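PDB 6V82: tryptophan synthase alpha chain from Chlamydia trachomatis, which probably catalyses the aldol cleavage of indoleglycerol phosphate to indole and glyceraldehyde 3-phosphate within the last step of tryptophan biosynthesis. Local coordinates for residues G16-G21 and I29-A34; N56-V61 and F230-T235; R104-L109 and F138-A143. All blocks are in the same frame, centred on the assembly; numbering follows the deposited sequence.

Contact 1: residues G16-G21 and I29-A34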
ATOM      1  N   GLY A  16      37.611 -11.663  36.468  1.00 31.22           N
ATOM      2  CA  GLY A  16      37.510 -10.401  35.764  1.00 31.09           C
ATOM      3  C   GLY A  16      37.411 -10.591  34.264  1.00 31.75           C
ATOM      4  O   GLY A  16      38.218 -11.319  33.672  1.00 27.95           O
ATOM      5  N   TYR A  17      36.419  -9.953  33.644  1.00 33.51           N
ATOM      6  CA  TYR A  17      36.205 -10.058  32.207  1.00 30.34           C
ATOM      7  C   TYR A  17      36.913  -8.936  31.462  1.00 27.71           C
ATOM      8  O   TYR A  17      36.865  -7.775  31.878  1.00 32.32           O
ATOM      9  CB  TYR A  17      34.717 -10.003  31.858  1.00 25.43           C
ATOM     10  CG  TYR A  17      34.504 -10.019  30.364  1.00 29.90           C
ATOM     11  CD1 TYR A  17      34.521 -11.213  29.659  1.00 31.69           C
ATOM     12  CD2 TYR A  17      34.320  -8.836  29.650  1.00 29.00           C
ATOM     13  CE1 TYR A  17      34.345 -11.230  28.289  1.00 34.33           C
ATOM     14  CE2 TYR A  17      34.143  -8.845  28.289  1.00 26.59           C
ATOM     15  CZ  TYR A  17      34.159 -10.040  27.608  1.00 33.66           C
ATOM     16  OH  TYR A  17      33.991 -10.055  26.235  1.00 34.72           O
ATOM     17  N   LEU A  18      37.539  -9.292  30.343  1.00 21.08           N
ATOM     18  CA  LEU A  18      38.031  -8.336  29.359  1.00 30.11           C
ATOM     19  C   LEU A  18      37.742  -8.859  27.960  1.00 32.55           C
ATOM     20  O   LEU A  18      37.824 -10.065  27.703  1.00 33.97           O
ATOM     21  CB  LEU A  18      39.539  -8.092  29.464  1.00 31.78           C
ATOM     22  CG  LEU A  18      40.083  -7.298  30.632  1.00 37.99           C
ATOM     23  CD1 LEU A  18      41.610  -7.263  30.533  1.00 38.80           C
ATOM     24  CD2 LEU A  18      39.496  -5.904  30.626  1.00 41.52           C
ATOM     25  N   THR A  19      37.449  -7.943  27.041  1.00 30.84           N
ATOM     26  CA  THR A  19      37.306  -8.295  25.633  1.00 26.96           C
ATOM     27  C   THR A  19      38.680  -8.282  24.968  1.00 27.80           C
ATOM     28  O   THR A  19      39.307  -7.224  24.842  1.00 25.17           O
ATOM     29  CB  THR A  19      36.368  -7.334  24.919  1.00 31.86           C
ATOM     30  OG1 THR A  19      35.070  -7.373  25.532  1.00 33.21           O
ATOM     31  CG2 THR A  19      36.264  -7.720  23.451  1.00 28.43           C
ATOM     32  N   ALA A  20      39.142  -9.454  24.535  1.00 18.02           N
ATOM     33  CA  ALA A  20      40.379  -9.530  23.770  1.00 29.80           C
ATOM     34  C   ALA A  20      40.321  -8.604  22.561  1.00 29.94           C
ATOM     35  O   ALA A  20      39.380  -8.662  21.764  1.00 36.18           O
ATOM     36  CB  ALA A  20      40.630 -10.971  23.316  1.00 27.14           C
ATOM     37  N   GLY A  21      41.330  -7.746  22.424  1.00 30.23           N
ATOM     38  CA  GLY A  21      41.458  -6.906  21.256  1.00 30.90           C
ATOM     39  C   GLY A  21      40.740  -5.574  21.334  1.00 31.55           C
ATOM     40  O   GLY A  21      40.916  -4.740  20.435  1.00 26.97           O
ATOM     41  N   ILE A  29      46.775  -6.639  26.600  1.00 32.05           N
ATOM     42  CA  ILE A  29      47.785  -7.224  27.467  1.00 32.47           C
ATOM     43  C   ILE A  29      48.032  -6.324  28.664  1.00 30.02           C
ATOM     44  O   ILE A  29      48.142  -6.798  29.800  1.00 32.29           O
ATOM     45  CB  ILE A  29      49.084  -7.481  26.682  1.00 35.05           C
ATOM     46  CG1 ILE A  29      48.849  -8.524  25.593  1.00 30.83           C
ATOM     47  CG2 ILE A  29      50.193  -7.906  27.628  1.00 25.47           C
ATOM     48  CD1 ILE A  29      49.971  -8.588  24.581  1.00 33.29           C
ATOM     49  N   GLU A  30      48.116  -5.011  28.428  1.00 32.26           N
ATOM     50  CA  GLU A  30      48.279  -4.062  29.527  1.00 38.88           C
ATOM     51  C   GLU A  30      47.108  -4.133  30.499  1.00 33.97           C
ATOM     52  O   GLU A  30      47.312  -4.158  31.715  1.00 37.92           O
ATOM     53  CB  GLU A  30      48.434  -2.640  28.989  1.00 46.23           C
ATOM     54  CG  GLU A  30      49.793  -2.379  28.409  1.00 58.78           C
ATOM     55  CD  GLU A  30      50.894  -3.016  29.238  1.00 70.59           C
ATOM     56  OE1 GLU A  30      51.531  -3.977  28.746  1.00 74.02           O
ATOM     57  OE2 GLU A  30      51.112  -2.564  30.388  1.00 75.97           O
ATOM     58  N   ALA A  31      45.872  -4.176  29.982  1.00 27.47           N
ATOM     59  CA  ALA A  31      44.718  -4.216  30.877  1.00 34.32           C
ATOM     60  C   ALA A  31      44.733  -5.487  31.724  1.00 40.20           C
ATOM     61  O   ALA A  31      44.481  -5.437  32.938  1.00 36.74           O
ATOM     62  CB  ALA A  31      43.413  -4.094  30.084  1.00 31.69           C
ATOM     63  N   ALA A  32      45.078  -6.625  31.109  1.00 36.52           N
ATOM     64  CA  ALA A  32      45.168  -7.879  31.848  1.00 27.27           C
ATOM     65  C   ALA A  32      46.205  -7.797  32.963  1.00 29.06           C
ATOM     66  O   ALA A  32      45.941  -8.230  34.093  1.00 31.36           O
ATOM     67  CB  ALA A  32      45.485  -9.023  30.889  1.00 24.68           C
ATOM     68  N   LYS A  33      47.389  -7.237  32.675  1.00 25.51           N
ATOM     69  CA  LYS A  33      48.366  -7.017  33.739  1.00 36.30           C
ATOM     70  C   LYS A  33      47.767  -6.186  34.865  1.00 41.47           C
ATOM     71  O   LYS A  33      47.954  -6.497  36.046  1.00 41.66           O
ATOM     72  CB  LYS A  33      49.617  -6.318  33.204  1.00 44.20           C
ATOM     73  CG  LYS A  33      50.544  -7.165  32.355  1.00 48.04           C
ATOM     74  CD  LYS A  33      51.800  -6.371  31.999  1.00 49.73           C
ATOM     75  CE  LYS A  33      52.367  -6.785  30.634  1.00 54.88           C
ATOM     76  NZ  LYS A  33      53.645  -6.072  30.305  1.00 57.65           N
ATOM     77  N   ALA A  34      47.041  -5.122  34.510  1.00 43.77           N
ATOM     78  CA  ALA A  34      46.496  -4.214  35.513  1.00 40.81           C
ATOM     79  C   ALA A  34      45.494  -4.926  36.413  1.00 37.26           C
ATOM     80  O   ALA A  34      45.440  -4.664  37.625  1.00 40.84           O
ATOM     81  CB  ALA A  34      45.853  -3.010  34.824  1.00 35.68           C
TER

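Contact 2: residues N56-V61 and F230-T235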
ATOM      1  N   ASN A  56      25.140  -8.328  27.296  1.00 39.42           N
ATOM      2  CA  ASN A  56      24.454  -7.061  27.460  1.00 49.32           C
ATOM      3  C   ASN A  56      25.075  -6.014  26.530  1.00 43.83           C
ATOM      4  O   ASN A  56      26.185  -6.200  26.024  1.00 34.22           O
ATOM      5  CB  ASN A  56      24.486  -6.628  28.927  1.00 52.89           C
ATOM      6  CG  ASN A  56      25.747  -5.905  29.297  1.00 55.39           C
ATOM      7  OD1 ASN A  56      25.832  -4.685  29.185  1.00 62.77           O
ATOM      8  ND2 ASN A  56      26.732  -6.647  29.759  1.00 54.81           N
ATOM      9  N   PRO A  57      24.355  -4.922  26.253  1.00 48.98           N
ATOM     10  CA  PRO A  57      24.823  -3.974  25.221  1.00 48.76           C
ATOM     11  C   PRO A  57      26.241  -3.450  25.428  1.00 49.09           C
ATOM     12  O   PRO A  57      26.968  -3.238  24.448  1.00 45.87           O
ATOM     13  CB  PRO A  57      23.788  -2.845  25.312  1.00 48.35           C
ATOM     14  CG  PRO A  57      22.578  -3.493  25.863  1.00 45.12           C
ATOM     15  CD  PRO A  57      23.058  -4.522  26.821  1.00 39.05           C
ATOM     16  N   GLU A  58      26.645  -3.218  26.678  1.00 50.90           N
ATOM     17  CA  GLU A  58      27.997  -2.756  26.961  1.00 51.00           C
ATOM     18  C   GLU A  58      29.024  -3.684  26.341  1.00 47.28           C
ATOM     19  O   GLU A  58      29.990  -3.241  25.711  1.00 45.90           O
ATOM     20  CB  GLU A  58      28.211  -2.672  28.474  1.00 62.02           C
ATOM     21  CG  GLU A  58      27.913  -1.322  29.104  1.00 75.56           C
ATOM     22  CD  GLU A  58      29.161  -0.475  29.258  1.00 84.27           C
ATOM     23  OE1 GLU A  58      29.034   0.760  29.412  1.00 89.90           O
ATOM     24  OE2 GLU A  58      30.272  -1.048  29.222  1.00 87.08           O
ATOM     25  N   ILE A  59      28.823  -4.988  26.519  1.00 45.44           N
ATOM     26  CA  ILE A  59      29.761  -5.966  25.996  1.00 43.09           C
ATOM     27  C   ILE A  59      29.605  -6.103  24.488  1.00 42.34           C
ATOM     28  O   ILE A  59      30.586  -6.361  23.774  1.00 41.22           O
ATOM     29  CB  ILE A  59      29.550  -7.294  26.741  1.00 45.38           C
ATOM     30  CG1 ILE A  59      29.695  -7.052  28.248  1.00 50.95           C
ATOM     31  CG2 ILE A  59      30.534  -8.344  26.277  1.00 42.71           C
ATOM     32  CD1 ILE A  59      30.975  -6.314  28.638  1.00 49.26           C
ATOM     33  N   GLN A  60      28.384  -5.920  23.976  1.00 37.48           N
ATOM     34  CA  GLN A  60      28.174  -5.924  22.532  1.00 40.75           C
ATOM     35  C   GLN A  60      29.028  -4.850  21.861  1.00 39.19           C
ATOM     36  O   GLN A  60      29.779  -5.141  20.924  1.00 35.66           O
ATOM     37  CB  GLN A  60      26.683  -5.733  22.221  1.00 47.16           C
ATOM     38  CG  GLN A  60      26.270  -6.115  20.802  1.00 59.77           C
ATOM     39  CD  GLN A  60      24.949  -6.898  20.744  1.00 71.86           C
ATOM     40  OE1 GLN A  60      24.720  -7.692  19.821  1.00 74.35           O
ATOM     41  NE2 GLN A  60      24.077  -6.674  21.728  1.00 74.56           N
ATOM     42  N   VAL A  61      28.958  -3.609  22.363  1.00 36.74           N
ATOM     43  CA  VAL A  61      29.749  -2.513  21.797  1.00 35.65           C
ATOM     44  C   VAL A  61      31.249  -2.755  21.979  1.00 40.35           C
ATOM     45  O   VAL A  61      32.059  -2.374  21.119  1.00 40.93           O
ATOM     46  CB  VAL A  61      29.301  -1.178  22.418  1.00 37.67           C
ATOM     47  CG1 VAL A  61      30.257  -0.068  22.059  1.00 35.98           C
ATOM     48  CG2 VAL A  61      27.916  -0.835  21.928  1.00 38.78           C
ATOM     49  N   PHE A 230      34.941  -3.545  34.461  1.00 43.42           N
ATOM     50  CA  PHE A 230      36.258  -3.309  33.873  1.00 38.05           C
ATOM     51  C   PHE A 230      36.140  -2.787  32.444  1.00 38.26           C
ATOM     52  O   PHE A 230      36.782  -1.795  32.079  1.00 40.90           O
ATOM     53  CB  PHE A 230      37.088  -4.594  33.909  1.00 38.33           C
ATOM     54  CG  PHE A 230      37.434  -5.059  35.304  1.00 40.11           C
ATOM     55  CD1 PHE A 230      37.864  -4.157  36.265  1.00 41.14           C
ATOM     56  CD2 PHE A 230      37.321  -6.398  35.652  1.00 34.68           C
ATOM     57  CE1 PHE A 230      38.180  -4.586  37.550  1.00 41.23           C
ATOM     58  CE2 PHE A 230      37.636  -6.831  36.933  1.00 34.58           C
ATOM     59  CZ  PHE A 230      38.063  -5.922  37.884  1.00 38.33           C
ATOM     60  N   VAL A 231      35.324  -3.449  31.619  1.00 36.95           N
ATOM     61  CA  VAL A 231      35.118  -2.995  30.244  1.00 45.34           C
ATOM     62  C   VAL A 231      34.599  -1.563  30.236  1.00 46.80           C
ATOM     63  O   VAL A 231      35.105  -0.696  29.510  1.00 45.56           O
ATOM     64  CB  VAL A 231      34.160  -3.947  29.502  1.00 44.54           C
ATOM     65  CG1 VAL A 231      33.655  -3.317  28.203  1.00 42.41           C
ATOM     66  CG2 VAL A 231      34.847  -5.272  29.223  1.00 40.69           C
ATOM     67  N   HIS A 232      33.592  -1.292  31.059  1.00 48.08           N
ATOM     68  CA  HIS A 232      33.022   0.048  31.108  1.00 50.89           C
ATOM     69  C   HIS A 232      34.072   1.076  31.513  1.00 50.04           C
ATOM     70  O   HIS A 232      34.092   2.196  30.990  1.00 51.33           O
ATOM     71  CB  HIS A 232      31.841   0.065  32.072  1.00 44.03           C
ATOM     72  CG  HIS A 232      31.268   1.423  32.294  1.00 50.32           C
ATOM     73  ND1 HIS A 232      30.277   1.949  31.494  1.00 52.50           N
ATOM     74  CD2 HIS A 232      31.549   2.367  33.220  1.00 51.84           C
ATOM     75  CE1 HIS A 232      29.967   3.160  31.921  1.00 53.79           C
ATOM     76  NE2 HIS A 232      30.725   3.438  32.968  1.00 55.15           N
ATOM     77  N   GLN A 233      34.966   0.705  32.431  1.00 49.86           N
ATOM     78  CA  GLN A 233      35.998   1.633  32.873  1.00 48.16           C
ATOM     79  C   GLN A 233      36.965   1.983  31.743  1.00 47.79           C
ATOM     80  O   GLN A 233      37.429   3.127  31.665  1.00 50.38           O
ATOM     81  CB  GLN A 233      36.739   1.052  34.084  1.00 42.03           C
ATOM     82  CG  GLN A 233      37.918   1.881  34.581  1.00 45.62           C
ATOM     83  CD  GLN A 233      37.560   3.346  34.835  1.00 54.70           C
ATOM     84  OE1 GLN A 233      36.424   3.676  35.178  1.00 55.72           O
ATOM     85  NE2 GLN A 233      38.539   4.232  34.664  1.00 58.23           N
ATOM     86  N   THR A 234      37.263   1.038  30.844  1.00 42.84           N
ATOM     87  CA  THR A 234      38.153   1.382  29.741  1.00 44.85           C
ATOM     88  C   THR A 234      37.530   2.437  28.837  1.00 51.73           C
ATOM     89  O   THR A 234      38.256   3.134  28.123  1.00 58.20           O
ATOM     90  CB  THR A 234      38.553   0.137  28.924  1.00 46.12           C
ATOM     91  OG1 THR A 234      37.440  -0.347  28.165  1.00 45.71           O
ATOM     92  CG2 THR A 234      39.080  -0.985  29.830  1.00 33.72           C
ATOM     93  N   THR A 235      36.211   2.600  28.872  1.00 53.32           N
ATOM     94  CA  THR A 235      35.564   3.654  28.103  1.00 59.76           C
ATOM     95  C   THR A 235      35.501   4.987  28.841  1.00 67.05           C
ATOM     96  O   THR A 235      35.312   6.026  28.196  1.00 68.65           O
ATOM     97  CB  THR A 235      34.138   3.241  27.713  1.00 55.74           C
ATOM     98  OG1 THR A 235      33.287   3.301  28.867  1.00 52.39           O
ATOM     99  CG2 THR A 235      34.127   1.824  27.132  1.00 52.26           C
TER

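Contact 3: residues R104-L109 and F138-A143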
ATOM      1  N   ARG A 104      37.420 -22.882  13.493  1.00 26.11           N
ATOM      2  CA  ARG A 104      38.802 -23.309  13.652  1.00 27.58           C
ATOM      3  C   ARG A 104      38.838 -24.838  13.683  1.00 31.44           C
ATOM      4  O   ARG A 104      37.832 -25.509  13.447  1.00 40.94           O
ATOM      5  CB  ARG A 104      39.410 -22.688  14.911  1.00 25.26           C
ATOM      6  CG  ARG A 104      39.336 -21.162  14.974  1.00 25.36           C
ATOM      7  CD  ARG A 104      40.512 -20.483  14.261  1.00 29.67           C
ATOM      8  NE  ARG A 104      40.665 -20.883  12.857  1.00 28.31           N
ATOM      9  CZ  ARG A 104      40.026 -20.313  11.836  1.00 35.55           C
ATOM     10  NH1 ARG A 104      40.232 -20.741  10.600  1.00 27.50           N
ATOM     11  NH2 ARG A 104      39.174 -19.315  12.050  1.00 33.84           N
ATOM     12  N   ASP A 105      39.986 -25.419  13.984  1.00 33.71           N
ATOM     13  CA  ASP A 105      40.103 -26.867  14.007  1.00 35.21           C
ATOM     14  C   ASP A 105      40.698 -27.322  15.334  1.00 37.68           C
ATOM     15  O   ASP A 105      40.969 -26.518  16.236  1.00 32.86           O
ATOM     16  CB  ASP A 105      40.954 -27.374  12.841  1.00 35.38           C
ATOM     17  CG  ASP A 105      42.320 -26.736  12.801  1.00 47.53           C
ATOM     18  OD1 ASP A 105      42.590 -25.832  13.630  1.00 53.59           O
ATOM     19  OD2 ASP A 105      43.129 -27.141  11.936  1.00 50.84           O
ATOM     20  N   LEU A 106      40.916 -28.638  15.436  1.00 37.62           N
ATOM     21  CA  LEU A 106      41.475 -29.198  16.660  1.00 37.85           C
ATOM     22  C   LEU A 106      42.847 -28.611  16.951  1.00 37.49           C
ATOM     23  O   LEU A 106      43.200 -28.370  18.117  1.00 36.90           O
ATOM     24  CB  LEU A 106      41.549 -30.718  16.554  1.00 45.99           C
ATOM     25  CG  LEU A 106      41.903 -31.418  17.860  1.00 49.91           C
ATOM     26  CD1 LEU A 106      40.876 -31.077  18.929  1.00 47.46           C
ATOM     27  CD2 LEU A 106      41.965 -32.903  17.630  1.00 53.07           C
ATOM     28  N   ASP A 107      43.627 -28.344  15.900  1.00 38.45           N
ATOM     29  CA  ASP A 107      44.974 -27.827  16.109  1.00 42.39           C
ATOM     30  C   ASP A 107      44.941 -26.445  16.742  1.00 36.64           C
ATOM     31  O   ASP A 107      45.815 -26.101  17.543  1.00 37.03           O
ATOM     32  CB  ASP A 107      45.744 -27.789  14.793  1.00 52.48           C
ATOM     33  CG  ASP A 107      47.146 -27.250  14.975  1.00 66.17           C
ATOM     34  OD1 ASP A 107      48.008 -27.986  15.518  1.00 67.17           O
ATOM     35  OD2 ASP A 107      47.371 -26.075  14.604  1.00 69.37           O
ATOM     36  N   TYR A 108      43.942 -25.634  16.398  1.00 36.93           N
ATOM     37  CA  TYR A 108      43.850 -24.320  17.016  1.00 27.97           C
ATOM     38  C   TYR A 108      43.578 -24.441  18.507  1.00 28.81           C
ATOM     39  O   TYR A 108      44.085 -23.645  19.305  1.00 24.18           O
ATOM     40  CB  TYR A 108      42.773 -23.487  16.336  1.00 24.03           C
ATOM     41  CG  TYR A 108      42.697 -22.083  16.878  1.00 26.68           C
ATOM     42  CD1 TYR A 108      43.644 -21.131  16.521  1.00 25.51           C
ATOM     43  CD2 TYR A 108      41.685 -21.712  17.767  1.00 21.99           C
ATOM     44  CE1 TYR A 108      43.578 -19.840  17.027  1.00 21.25           C
ATOM     45  CE2 TYR A 108      41.612 -20.430  18.270  1.00 22.11           C
ATOM     46  CZ  TYR A 108      42.560 -19.503  17.894  1.00 27.50           C
ATOM     47  OH  TYR A 108      42.485 -18.227  18.387  1.00 27.68           O
ATOM     48  N   LEU A 109      42.791 -25.443  18.907  1.00 34.44           N
ATOM     49  CA  LEU A 109      42.565 -25.664  20.333  1.00 34.74           C
ATOM     50  C   LEU A 109      43.870 -25.981  21.053  1.00 35.98           C
ATOM     51  O   LEU A 109      44.137 -25.444  22.136  1.00 36.81           O
ATOM     52  CB  LEU A 109      41.556 -26.790  20.538  1.00 31.26           C
ATOM     53  CG  LEU A 109      40.133 -26.477  20.081  1.00 30.35           C
ATOM     54  CD1 LEU A 109      39.233 -27.664  20.364  1.00 25.20           C
ATOM     55  CD2 LEU A 109      39.600 -25.196  20.744  1.00 21.68           C
ATOM     56  N   PHE A 138      33.073 -30.406  22.896  1.00 32.29           N
ATOM     57  CA  PHE A 138      33.485 -30.652  24.277  1.00 37.96           C
ATOM     58  C   PHE A 138      34.459 -31.819  24.341  1.00 39.88           C
ATOM     59  O   PHE A 138      35.401 -31.813  25.142  1.00 35.21           O
ATOM     60  CB  PHE A 138      32.277 -30.919  25.178  1.00 38.35           C
ATOM     61  CG  PHE A 138      31.429 -29.709  25.435  1.00 40.96           C
ATOM     62  CD1 PHE A 138      32.002 -28.461  25.574  1.00 39.95           C
ATOM     63  CD2 PHE A 138      30.048 -29.823  25.520  1.00 45.06           C
ATOM     64  CE1 PHE A 138      31.214 -27.351  25.802  1.00 37.51           C
ATOM     65  CE2 PHE A 138      29.260 -28.719  25.750  1.00 40.95           C
ATOM     66  CZ  PHE A 138      29.846 -27.481  25.890  1.00 37.24           C
ATOM     67  N   GLU A 139      34.241 -32.830  23.502  1.00 45.56           N
ATOM     68  CA  GLU A 139      35.216 -33.905  23.383  1.00 48.05           C
ATOM     69  C   GLU A 139      36.568 -33.345  22.960  1.00 45.64           C
ATOM     70  O   GLU A 139      37.599 -33.660  23.563  1.00 45.27           O
ATOM     71  CB  GLU A 139      34.711 -34.948  22.388  1.00 56.58           C
ATOM     72  CG  GLU A 139      34.887 -36.379  22.852  1.00 73.08           C
ATOM     73  CD  GLU A 139      34.003 -36.730  24.038  1.00 81.48           C
ATOM     74  OE1 GLU A 139      32.762 -36.585  23.922  1.00 82.41           O
ATOM     75  OE2 GLU A 139      34.555 -37.151  25.081  1.00 82.71           O
ATOM     76  N   ASP A 140      36.566 -32.464  21.954  1.00 48.64           N
ATOM     77  CA  ASP A 140      37.803 -31.860  21.466  1.00 47.89           C
ATOM     78  C   ASP A 140      38.527 -31.090  22.567  1.00 42.49           C
ATOM     79  O   ASP A 140      39.762 -31.129  22.645  1.00 43.55           O
ATOM     80  CB  ASP A 140      37.507 -30.942  20.276  1.00 50.27           C
ATOM     81  CG  ASP A 140      37.257 -31.711  18.965  1.00 59.31           C
ATOM     82  OD1 ASP A 140      37.157 -32.958  18.988  1.00 60.78           O
ATOM     83  OD2 ASP A 140      37.158 -31.054  17.901  1.00 62.15           O
ATOM     84  N   LEU A 141      37.778 -30.378  23.422  1.00 36.47           N
ATOM     85  CA  LEU A 141      38.389 -29.664  24.544  1.00 33.91           C
ATOM     86  C   LEU A 141      39.077 -30.633  25.492  1.00 38.25           C
ATOM     87  O   LEU A 141      40.236 -30.426  25.883  1.00 34.94           O
ATOM     88  CB  LEU A 141      37.339 -28.861  25.312  1.00 26.80           C
ATOM     89  CG  LEU A 141      36.789 -27.574  24.706  1.00 31.70           C
ATOM     90  CD1 LEU A 141      35.915 -26.863  25.737  1.00 32.99           C
ATOM     91  CD2 LEU A 141      37.905 -26.667  24.246  1.00 22.61           C
ATOM     92  N   LEU A 142      38.369 -31.697  25.878  1.00 34.12           N
ATOM     93  CA  LEU A 142      38.942 -32.681  26.787  1.00 34.03           C
ATOM     94  C   LEU A 142      40.170 -33.331  26.180  1.00 37.47           C
ATOM     95  O   LEU A 142      41.154 -33.586  26.879  1.00 38.54           O
ATOM     96  CB  LEU A 142      37.904 -33.738  27.134  1.00 30.74           C
ATOM     97  CG  LEU A 142      36.785 -33.249  28.039  1.00 37.02           C
ATOM     98  CD1 LEU A 142      35.899 -34.413  28.425  1.00 39.93           C
ATOM     99  CD2 LEU A 142      37.389 -32.605  29.259  1.00 29.35           C
ATOM    100  N   ALA A 143      40.136 -33.587  24.868  1.00 40.58           N
ATOM    101  CA  ALA A 143      41.232 -34.293  24.213  1.00 41.51           C
ATOM    102  C   ALA A 143      42.532 -33.504  24.281  1.00 42.35           C
ATOM    103  O   ALA A 143      43.614 -34.101  24.314  1.00 45.26           O
ATOM    104  CB  ALA A 143      40.868 -34.597  22.758  1.00 34.29           C
TER

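Contact 1: residues G16-G21 and I29-A34
This is a buried strand-to-helix contact in the first beta/alpha unit of the TIM barrel, where Leu18 of strand 13-19 presses on Ala31 and Ala32 of helix 25-37. A single methyl does the touching. Leu18 CD1 lies 3.7 Å from Ala31 CB and 3.6 Å from the backbone Ala32 N, with Ala32 CB a little further off at 4.3 Å from the same methyl. Leu18 points its CB toward the helix; CG stands anti to the carbonyl carbon (chi1 -72°), and an extended chi2 carries CD1 straight out to the helix backbone. Because both partners on the helix are alanines, the leucine tip gets right up to the main chain, and the nearest CA atoms, those of Leu18 and Ala32, are 7.6 Å apart. No hydrogen bond crosses the interface, so the fit is one of apolar shape.

The strand alternates in the usual way. On the other face Tyr17 OH and Thr19 OG1 are hydrogen-bonded at 3.0 Å, and this pair is tied on to His63 and Ser62 of helix 57-68. On the helix, Lys33 turns its CB away from the strand and makes a weak salt bridge from NZ to Glu30 OE1.

Backbone bonds from Leu18 to Glu44, a predicted proton acceptor, and to Gly46 fix the strand against strand 42-46. The helix is wedged in the outer layer of the barrel: Ala32 also meets Leu43 of strand 42-46 and Ile83 of helix 73-84, while Ala34 O accepts from Thr244 of helix 241-250.

Contact 2: residues N56-V61 and F230-T235
The imidazole of His232 gives the one hydrogen bond between the segments, from His232 ND1 to Glu58 OE1 at 2.7 Å and almost straight at 176°. The oxygen sits in the ring plane, as a donor N-H wants, but the carboxylate is twisted against the ring and is met from above its own plane. Its other oxygen tucks against the histidine stem, with Glu58 OE2 3.4 Å from His232 CB. Glu58 starts toward the other helix, and a bend at chi2 (-96°) brings its carboxylate to the imidazole. The glutamate would probably stabilise a protonated imidazole.

Deeper in, Ile59 CD1 pushes against the fork of Val231, 4.0 Å from CG1 and 4.1 Å from CG2, the two side chains crossing at about a right angle. The short helical segments run at 59° to each other with axes 10.1 Å apart, and the nearest CA atoms, those of Glu58 and His232, belong to the hydrogen-bonded pair itself. Asn56 is the N-cap of helix 57-68, its OD1 accepting from Glu58 N at 3.0 Å, and so helps to place the glutamate. The capping donor comes from above the plane of the Asn56 amide carbonyl. Pro57 and Val61 also pack on the backbone of another protein chain.

The Ile59 side chain lies about 4 Å from that of Asp55, a predicted proton acceptor. Helices inserted in the loops after barrel strands, here 57-68 after 42-46 and 229-236 after 223-226, are characteristic of the active-site end of the TrpA-type TIM barrel.

Contact 3: residues R104-L109 and F138-A143
One face of the Asp140 carboxylate is covered by a methyl of Leu106: CD1 stands almost directly over the group, 3.7 Å from Asp140 CG. The other flat group, the Tyr108 ring, has Arg104 CD of its own segment lying 3.7 Å above the centre of one face, and its OH bonds to Ser73 O.

Asp140 CB touches two leucine methyls of the other helix, Leu106 CD1 at 3.6 Å and Leu109 CD1 at 3.7 Å. With Leu106 CG anti to the backbone N (chi1 -170°), its tip swings across to the aspartate. Further in, Leu109 CD2 meets Leu141 CD2 at 4.2 Å, crossing at about a right angle; Leu141 starts out away from the partner helix and reaches back only at its end. Asp105 N-caps helix 106-115, its OD1 accepting from Tyr108 N at 3.1 Å.

These two helices follow one another in the barrel's outer layer. Asp140 and Arg104 each have a long, weak charge partner on another protein chain. Between the segments themselves there is neither hydrogen bond nor salt bridge: the aspartate contributes its carbon stem and a carboxylate face, so apolar fit, not charge, joins the helices.

In the fold
From the N terminus, contact 1 closes first, over a loop of seven residues that includes the start of helix 25-37, the helix that follows strand 13-19. Contact 2 opens next, at 56-61, and closes only near the C terminus at 230-235, so its loop spans much of the barrel. Contact 3 is nested inside that loop, pairing two successive outer helices. Contacts 1 and 2 touch: Tyr17 CD2 is 3.6 Å from Val231 CG2, which puts the first strand against the helix following the last one, where the barrel closes. Contact 3 stands apart on the periphery, its centre 24 Å from that of contact 1 and 29 Å from that of contact 2.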